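Local coordinates for vanadium-dependent bromoperoxidase (Corallina officinalis, PDB 1QHB), which catalyses the halogenation of organic substrates with bromide and hydrogen peroxide, using bound vanadate, and is a homododecamer whose subunits each bind a calcium ion important for stability, at residues D73-L76 / A77-A81; P207-E210 / I211-R215; S376-V379 / L380-T384. One frame throughout, in Å; residues are numbered along the deposited sequence.

Overall arrangement
The three contacts come one after another along the chain, each a local contact between residues three to four apart, within a single helix or at its end: contact 1 on helix 72-84, contact 2 on the short helix 208-213 and contact 3 on the long helix 376-402. None touches another. Centres of contacts 1 and 2 lie 32 Å apart, those of contacts 2 and 3 34 Å, and those of contacts 1 and 3 40 Å. Helix 553-574 links two of them, since side chains of both contact 2 and contact 3 pack on it. Each contact also meets a different neighbouring subunit, so these separate helices take part both in the fold of one chain and in building the dodecamer.

Contact 1 (D73-L76 / A77-A81); sequences DDFL and AFVRA
On helix 72-84, D73 O accepts the amide of A77, with D73 O 2.9 Å from A77 N, in the i to i+4 pattern of an alpha helix. The carboxylate of D73 has its partner outside this turn: OD2 is bonded to Q361 of a neighbouring subunit. One residue on, D74 O takes the amide of F78, while D74 OD1 makes a weak hydrogen bond to OG1 of T94.

F75 carries the side-chain part of the contact. With CG anti to the backbone N (chi1 -178°), its ring runs beside the next turn, where CE2 meets the CG2 methyl of V79 at 3.6 Å in an off-centre CH-pi contact. At another corner of the ring, CD1 lies 4.1 Å from CD2 of F78, at the edge of the F78 ring. F53 and W123 extend this aromatic group, meeting F75 and F78 respectively, and F78 stands about 8 Å, side chain to side chain, from H478, probably an active-site residue. Were F75 replaced by alanine, the V79 methyl and the F78 ring edge would probably lose their shared partner, and a gap would open against F53.

L76 ends the segment on the flank toward the neighbouring subunit, where it packs on N356 of that chain. R80 bends back at chi3 (-67°), bringing L76 O over one face of its guanidinium, offset toward the rim, with NH1 of R80 3.6 Å from L76 O.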
loop_
_atom_site.group_PDB
_atom_site.type_symbol
_atom_site.label_atom_id
_atom_site.label_comp_id
_atom_site.label_asym_id
_atom_site.label_seq_id
_atom_site.Cartn_x
_atom_site.Cartn_y
_atom_site.Cartn_z
ATOM N N ASP A 73 21.281 -44.780 -7.629
ATOM C CA ASP A 73 21.024 -43.906 -6.489
ATOM C C ASP A 73 22.123 -42.880 -6.264
ATOM O O ASP A 73 21.907 -41.801 -5.687
ATOM C CB ASP A 73 20.833 -44.717 -5.201
ATOM C CG ASP A 73 19.517 -45.467 -5.115
ATOM O OD1 ASP A 73 18.671 -45.443 -6.021
ATOM O OD2 ASP A 73 19.257 -46.138 -4.088
ATOM N N ASP A 74 23.373 -43.178 -6.590
ATOM C CA ASP A 74 24.460 -42.202 -6.401
ATOM C C ASP A 74 24.211 -40.997 -7.306
ATOM O O ASP A 74 24.443 -39.914 -6.840
ATOM C CB ASP A 74 25.808 -42.804 -6.771
ATOM C CG ASP A 74 26.273 -43.873 -5.794
ATOM O OD1 ASP A 74 25.801 -43.880 -4.634
ATOM O OD2 ASP A 74 27.126 -44.704 -6.158
ATOM N N PHE A 75 23.712 -41.216 -8.539
ATOM C CA PHE A 75 23.428 -40.060 -9.398
ATOM C C PHE A 75 22.196 -39.297 -8.928
ATOM O O PHE A 75 22.213 -38.077 -8.855
ATOM C CB PHE A 75 23.259 -40.521 -10.846
ATOM C CG PHE A 75 23.008 -39.371 -11.786
ATOM C CD1 PHE A 75 24.046 -38.659 -12.279
ATOM C CD2 PHE A 75 21.711 -39.022 -12.176
ATOM C CE1 PHE A 75 23.872 -37.591 -13.152
ATOM C CE2 PHE A 75 21.512 -37.964 -13.035
ATOM C CZ PHE A 75 22.590 -37.268 -13.549
ATOM N N LEU A 76 21.150 -39.989 -8.542
ATOM C CA LEU A 76 19.901 -39.394 -8.063
ATOM C C LEU A 76 20.115 -38.610 -6.781
ATOM O O LEU A 76 19.531 -37.552 -6.625
ATOM C CB LEU A 76 18.808 -40.442 -7.893
ATOM C CG LEU A 76 18.403 -41.131 -9.192
ATOM C CD1 LEU A 76 17.583 -42.385 -8.957
ATOM C CD2 LEU A 76 17.690 -40.134 -10.120
ATOM N N ALA A 77 21.025 -39.027 -5.912
ATOM C CA ALA A 77 21.325 -38.281 -4.675
ATOM C C ALA A 77 22.108 -37.030 -5.036
ATOM O O ALA A 77 21.900 -35.943 -4.479
ATOM C CB ALA A 77 22.131 -39.130 -3.692
ATOM N N PHE A 78 23.005 -37.161 -6.028
ATOM C CA PHE A 78 23.803 -36.051 -6.541
ATOM C C PHE A 78 22.904 -34.957 -7.114
ATOM O O PHE A 78 23.118 -33.753 -6.860
ATOM C CB PHE A 78 24.710 -36.593 -7.627
ATOM C CG PHE A 78 25.528 -35.640 -8.458
ATOM C CD1 PHE A 78 26.444 -34.791 -7.879
ATOM C CD2 PHE A 78 25.399 -35.626 -9.837
ATOM C CE1 PHE A 78 27.214 -33.933 -8.667
ATOM C CE2 PHE A 78 26.144 -34.774 -10.623
ATOM C CZ PHE A 78 27.066 -33.924 -10.028
ATOM N N VAL A 79 21.882 -35.321 -7.868
ATOM C CA VAL A 79 20.931 -34.335 -8.403
ATOM C C VAL A 79 20.209 -33.614 -7.281
ATOM O O VAL A 79 20.059 -32.387 -7.271
ATOM C CB VAL A 79 19.939 -35.012 -9.367
ATOM C CG1 VAL A 79 18.828 -34.060 -9.785
ATOM C CG2 VAL A 79 20.789 -35.364 -10.590
ATOM N N ARG A 80 19.757 -34.331 -6.245
ATOM C CA ARG A 80 19.060 -33.698 -5.137
ATOM C C ARG A 80 19.991 -32.706 -4.471
ATOM O O ARG A 80 19.600 -31.595 -4.129
ATOM C CB ARG A 80 18.566 -34.705 -4.095
ATOM C CG ARG A 80 17.376 -35.526 -4.563
ATOM C CD ARG A 80 16.712 -36.265 -3.417
ATOM N NE ARG A 80 17.559 -37.288 -2.853
ATOM C CZ ARG A 80 17.783 -38.539 -3.234
ATOM N NH1 ARG A 80 17.209 -39.102 -4.282
ATOM N NH2 ARG A 80 18.601 -39.291 -2.503
ATOM N N ALA A 81 21.250 -33.114 -4.252
ATOM C CA ALA A 81 22.227 -32.215 -3.646
ATOM C C ALA A 81 22.443 -30.935 -4.452
ATOM O O ALA A 81 22.634 -29.880 -3.878
ATOM C CB ALA A 81 23.601 -32.915 -3.453
#

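Contact 2 (P207-E210 / I211-R215); sequences PPAE and IRRRR
The amides of I211 and R212 donate to the carbonyls of P207 and P208, forming the first turn of this short helix. P207 sits at the N-cap position, and its carbonyl oxygen receives the I211 amide at 3.1 Å (I211 N to P207 O), while R212 N reaches P208 O at 3.0 Å. At the other end the pattern slackens: R213 N divides between A209 O at 3.2 Å and a weaker, more bent bond to E210 O.

Charged groups set the character of the side-chain contacts. The guanidinium of R213 folds back over the first turn, one face lying above E210 CA, and its NH2 is 3.7 Å from E210 CG. CG of R213 stands between its backbone N and carbonyl carbon (chi1 65°), which sends the otherwise extended chain back along the helix. The E210 carboxylate and the R213 guanidinium are turned 61° apart, and E210 OE2 stays 4.6 Å from R213 NH2, too far for a salt bridge; R213 instead pairs with E154 and E558. E210 is joined to R214 through a water, which donates to E210 OE1 and accepts from R214 NH1 at the edge of the guanidinium, in its plane. The rest of that guanidinium reaches the backbone carbonyls of W197 and E196.

Alkyl groups fill in around these polar atoms. CB of A209 lies 3.9 Å from R213 NH1, and I211 sets CG1 beside the P207 carbonyl while packing on G205 of a neighbouring subunit. R212 extends away to lie on F557 and L561 of helix 553-574.

Taken together, this is a short, proline-initiated surface helix, with P207 at its N-cap and its arginines tying it to neighbouring parts of the fold.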
loop_
_atom_site.group_PDB
_atom_site.type_symbol
_atom_site.label_atom_id
_atom_site.label_comp_id
_atom_site.label_asym_id
_atom_site.label_seq_id
_atom_site.Cartn_x
_atom_site.Cartn_y
_atom_site.Cartn_z
ATOM N N PRO A 207 14.457 -27.620 -35.171
ATOM C CA PRO A 207 14.516 -26.583 -34.154
ATOM C C PRO A 207 15.393 -25.437 -34.626
ATOM O O PRO A 207 16.530 -25.583 -35.088
ATOM C CB PRO A 207 15.154 -27.264 -32.956
ATOM C CG PRO A 207 15.173 -28.724 -33.221
ATOM C CD PRO A 207 14.934 -28.948 -34.692
ATOM N N PRO A 208 14.931 -24.212 -34.426
ATOM C CA PRO A 208 15.653 -23.026 -34.818
ATOM C C PRO A 208 17.055 -22.985 -34.256
ATOM O O PRO A 208 17.958 -22.505 -34.974
ATOM C CB PRO A 208 14.824 -21.855 -34.345
ATOM C CG PRO A 208 13.444 -22.412 -34.210
ATOM C CD PRO A 208 13.554 -23.885 -33.957
ATOM N N ALA A 209 17.264 -23.410 -33.011
ATOM C CA ALA A 209 18.615 -23.350 -32.441
ATOM C C ALA A 209 19.610 -24.219 -33.220
ATOM O O ALA A 209 20.758 -23.846 -33.371
ATOM C CB ALA A 209 18.580 -23.792 -30.996
ATOM N N GLU A 210 19.145 -25.375 -33.703
ATOM C CA GLU A 210 19.932 -26.266 -34.519
ATOM C C GLU A 210 20.266 -25.662 -35.867
ATOM O O GLU A 210 21.375 -25.853 -36.329
ATOM C CB GLU A 210 19.133 -27.531 -34.862
ATOM C CG GLU A 210 19.448 -28.694 -33.957
ATOM C CD GLU A 210 18.883 -30.025 -34.429
ATOM O OE1 GLU A 210 18.690 -30.282 -35.629
ATOM O OE2 GLU A 210 18.665 -30.814 -33.495
ATOM N N ILE A 211 19.280 -24.999 -36.473
ATOM C CA ILE A 211 19.494 -24.385 -37.781
ATOM C C ILE A 211 20.555 -23.338 -37.597
ATOM O O ILE A 211 21.479 -23.234 -38.394
ATOM C CB ILE A 211 18.196 -23.807 -38.374
ATOM C CG1 ILE A 211 17.245 -24.951 -38.744
ATOM C CG2 ILE A 211 18.460 -22.899 -39.567
ATOM C CD1 ILE A 211 15.789 -24.521 -38.846
ATOM N N ARG A 212 20.492 -22.541 -36.530
ATOM C CA ARG A 212 21.497 -21.487 -36.360
ATOM C C ARG A 212 22.900 -22.033 -36.135
ATOM O O ARG A 212 23.872 -21.400 -36.559
ATOM C CB ARG A 212 21.034 -20.571 -35.217
ATOM C CG ARG A 212 21.868 -19.294 -35.180
ATOM C CD ARG A 212 21.526 -18.379 -34.014
ATOM N NE ARG A 212 22.545 -17.323 -33.935
ATOM C CZ ARG A 212 22.566 -16.275 -33.121
ATOM N NH1 ARG A 212 21.595 -16.031 -32.240
ATOM N NH2 ARG A 212 23.601 -15.432 -33.196
ATOM N N ARG A 213 23.109 -23.169 -35.482
ATOM C CA ARG A 213 24.500 -23.611 -35.291
ATOM C C ARG A 213 24.952 -24.692 -36.275
ATOM O O ARG A 213 26.073 -25.179 -36.121
ATOM C CB ARG A 213 24.713 -24.101 -33.842
ATOM C CG ARG A 213 23.914 -25.332 -33.486
ATOM C CD ARG A 213 24.132 -25.716 -31.996
ATOM N NE ARG A 213 23.424 -26.995 -31.836
ATOM C CZ ARG A 213 22.283 -27.109 -31.174
ATOM N NH1 ARG A 213 21.739 -26.058 -30.566
ATOM N NH2 ARG A 213 21.685 -28.284 -31.102
ATOM N N ARG A 214 24.122 -25.046 -37.257
ATOM C CA ARG A 214 24.528 -26.099 -38.187
ATOM C C ARG A 214 25.600 -25.613 -39.150
ATOM O O ARG A 214 25.483 -24.497 -39.627
ATOM C CB ARG A 214 23.337 -26.644 -38.972
ATOM C CG ARG A 214 23.794 -27.881 -39.783
ATOM C CD ARG A 214 22.580 -28.776 -39.956
ATOM N NE ARG A 214 22.906 -29.936 -40.760
ATOM C CZ ARG A 214 22.116 -30.998 -40.808
ATOM N NH1 ARG A 214 21.003 -30.971 -40.084
ATOM N NH2 ARG A 214 22.474 -32.011 -41.573
ATOM N N ARG A 215 26.643 -26.413 -39.396
ATOM C CA ARG A 215 27.724 -25.924 -40.236
ATOM C C ARG A 215 27.673 -26.579 -41.606
ATOM O O ARG A 215 27.249 -27.713 -41.718
ATOM C CB ARG A 215 29.107 -26.122 -39.603
ATOM C CG ARG A 215 29.301 -25.311 -38.345
ATOM C CD ARG A 215 30.574 -25.663 -37.641
ATOM N NE ARG A 215 30.483 -26.815 -36.765
ATOM C CZ ARG A 215 31.595 -27.397 -36.282
ATOM N NH1 ARG A 215 32.771 -26.889 -36.621
ATOM N NH2 ARG A 215 31.481 -28.448 -35.488
HETATM O O HOH W 1 19.179 -29.565 -38.214
#

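Contact 3 (S376-V379 / L380-T384); sequences SAHV and LSLVT
H378 and L382 lie side by side one turn apart on the first turns of helix 376-402, a long alpha helix whose flank here is buried among helices 337-349, 484-499 and 553-574. The leucine CD2 methyl approaches the imidazole obliquely, 4.0 Å from H378 NE2. Ring rotation is further restrained by the backbone amide of F374, which donates to ND1, and by an edge-to-face meeting with F499. Packing is closest around the carbonyls: CG of L380 sits 3.2 Å from S376 O, the same oxygen that accepts the L380 amide. V383 likewise brings CG1, placed between its backbone N and carbonyl carbon (chi1 70°), to 3.2 Å from V379 O. V379 and V383 both press on L496.

The flank carrying A377 and S381 has fewer side-chain contacts within the helix and holds a water, with a neighbouring subunit covering it. There S381 OG bonds to the T384 carbonyl of that subunit, and A377 packs on its L391. Within the helix, A377 and S381 are bridged by the water, which donates to A377 O at 3.0 Å and to S381 OG at 3.1 Å.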
loop_
_atom_site.group_PDB
_atom_site.type_symbol
_atom_site.label_atom_id
_atom_site.label_comp_id
_atom_site.label_asym_id
_atom_site.label_seq_id
_atom_site.Cartn_x
_atom_site.Cartn_y
_atom_site.Cartn_z
ATOM N N SER A 376 38.855 4.728 -19.469
ATOM C CA SER A 376 39.512 3.432 -19.236
ATOM C C SER A 376 39.120 2.736 -17.957
ATOM O O SER A 376 38.924 1.498 -17.950
ATOM C CB SER A 376 41.003 3.676 -19.370
ATOM O OG SER A 376 41.455 4.550 -18.375
ATOM N N ALA A 377 38.990 3.399 -16.823
ATOM C CA ALA A 377 38.647 2.725 -15.556
ATOM C C ALA A 377 37.281 2.068 -15.629
ATOM O O ALA A 377 37.050 0.970 -15.102
ATOM C CB ALA A 377 38.590 3.671 -14.382
ATOM N N HIS A 378 36.368 2.720 -16.370
ATOM C CA HIS A 378 35.012 2.200 -16.477
ATOM C C HIS A 378 35.015 0.856 -17.178
ATOM O O HIS A 378 34.504 -0.125 -16.634
ATOM C CB HIS A 378 34.155 3.214 -17.179
ATOM C CG HIS A 378 32.695 2.957 -17.126
ATOM N ND1 HIS A 378 31.774 3.838 -17.674
ATOM C CD2 HIS A 378 31.978 1.932 -16.581
ATOM C CE1 HIS A 378 30.559 3.348 -17.452
ATOM N NE2 HIS A 378 30.649 2.205 -16.804
ATOM N N VAL A 379 35.560 0.809 -18.412
ATOM C CA VAL A 379 35.621 -0.441 -19.147
ATOM C C VAL A 379 36.479 -1.522 -18.478
ATOM O O VAL A 379 36.245 -2.744 -18.589
ATOM C CB VAL A 379 36.050 -0.205 -20.610
ATOM C CG1 VAL A 379 37.493 0.230 -20.813
ATOM C CG2 VAL A 379 35.753 -1.487 -21.402
ATOM N N LEU A 380 37.526 -1.122 -17.777
ATOM C CA LEU A 380 38.404 -2.095 -17.108
ATOM C C LEU A 380 37.654 -2.752 -15.965
ATOM O O LEU A 380 37.874 -3.962 -15.833
ATOM C CB LEU A 380 39.689 -1.451 -16.595
ATOM C CG LEU A 380 40.742 -1.140 -17.684
ATOM C CD1 LEU A 380 41.774 -0.192 -17.102
ATOM C CD2 LEU A 380 41.379 -2.434 -18.157
ATOM N N SER A 381 36.756 -2.071 -15.233
ATOM C CA SER A 381 36.010 -2.799 -14.202
ATOM C C SER A 381 34.835 -3.586 -14.766
ATOM O O SER A 381 34.492 -4.682 -14.322
ATOM C CB SER A 381 35.488 -1.850 -13.133
ATOM O OG SER A 381 36.469 -1.571 -12.150
ATOM N N LEU A 382 34.183 -2.985 -15.752
ATOM C CA LEU A 382 32.986 -3.578 -16.356
ATOM C C LEU A 382 33.304 -4.870 -17.080
ATOM O O LEU A 382 32.534 -5.832 -16.953
ATOM C CB LEU A 382 32.288 -2.553 -17.252
ATOM C CG LEU A 382 30.844 -2.745 -17.700
ATOM C CD1 LEU A 382 29.963 -3.176 -16.542
ATOM C CD2 LEU A 382 30.264 -1.475 -18.321
ATOM N N VAL A 383 34.465 -4.992 -17.759
ATOM C CA VAL A 383 34.720 -6.228 -18.497
ATOM C C VAL A 383 34.921 -7.419 -17.580
ATOM O O VAL A 383 34.741 -8.607 -17.922
ATOM C CB VAL A 383 35.907 -5.968 -19.436
ATOM C CG1 VAL A 383 37.218 -5.806 -18.663
ATOM C CG2 VAL A 383 36.051 -7.130 -20.403
ATOM N N THR A 384 35.460 -7.147 -16.389
ATOM C CA THR A 384 35.772 -8.221 -15.431
ATOM C C THR A 384 34.589 -8.511 -14.533
ATOM O O THR A 384 34.393 -9.670 -14.204
ATOM C CB THR A 384 36.975 -7.849 -14.523
ATOM O OG1 THR A 384 36.671 -6.609 -13.861
ATOM C CG2 THR A 384 38.231 -7.618 -15.339
HETATM O O HOH W 2 38.828 0.259 -12.805
#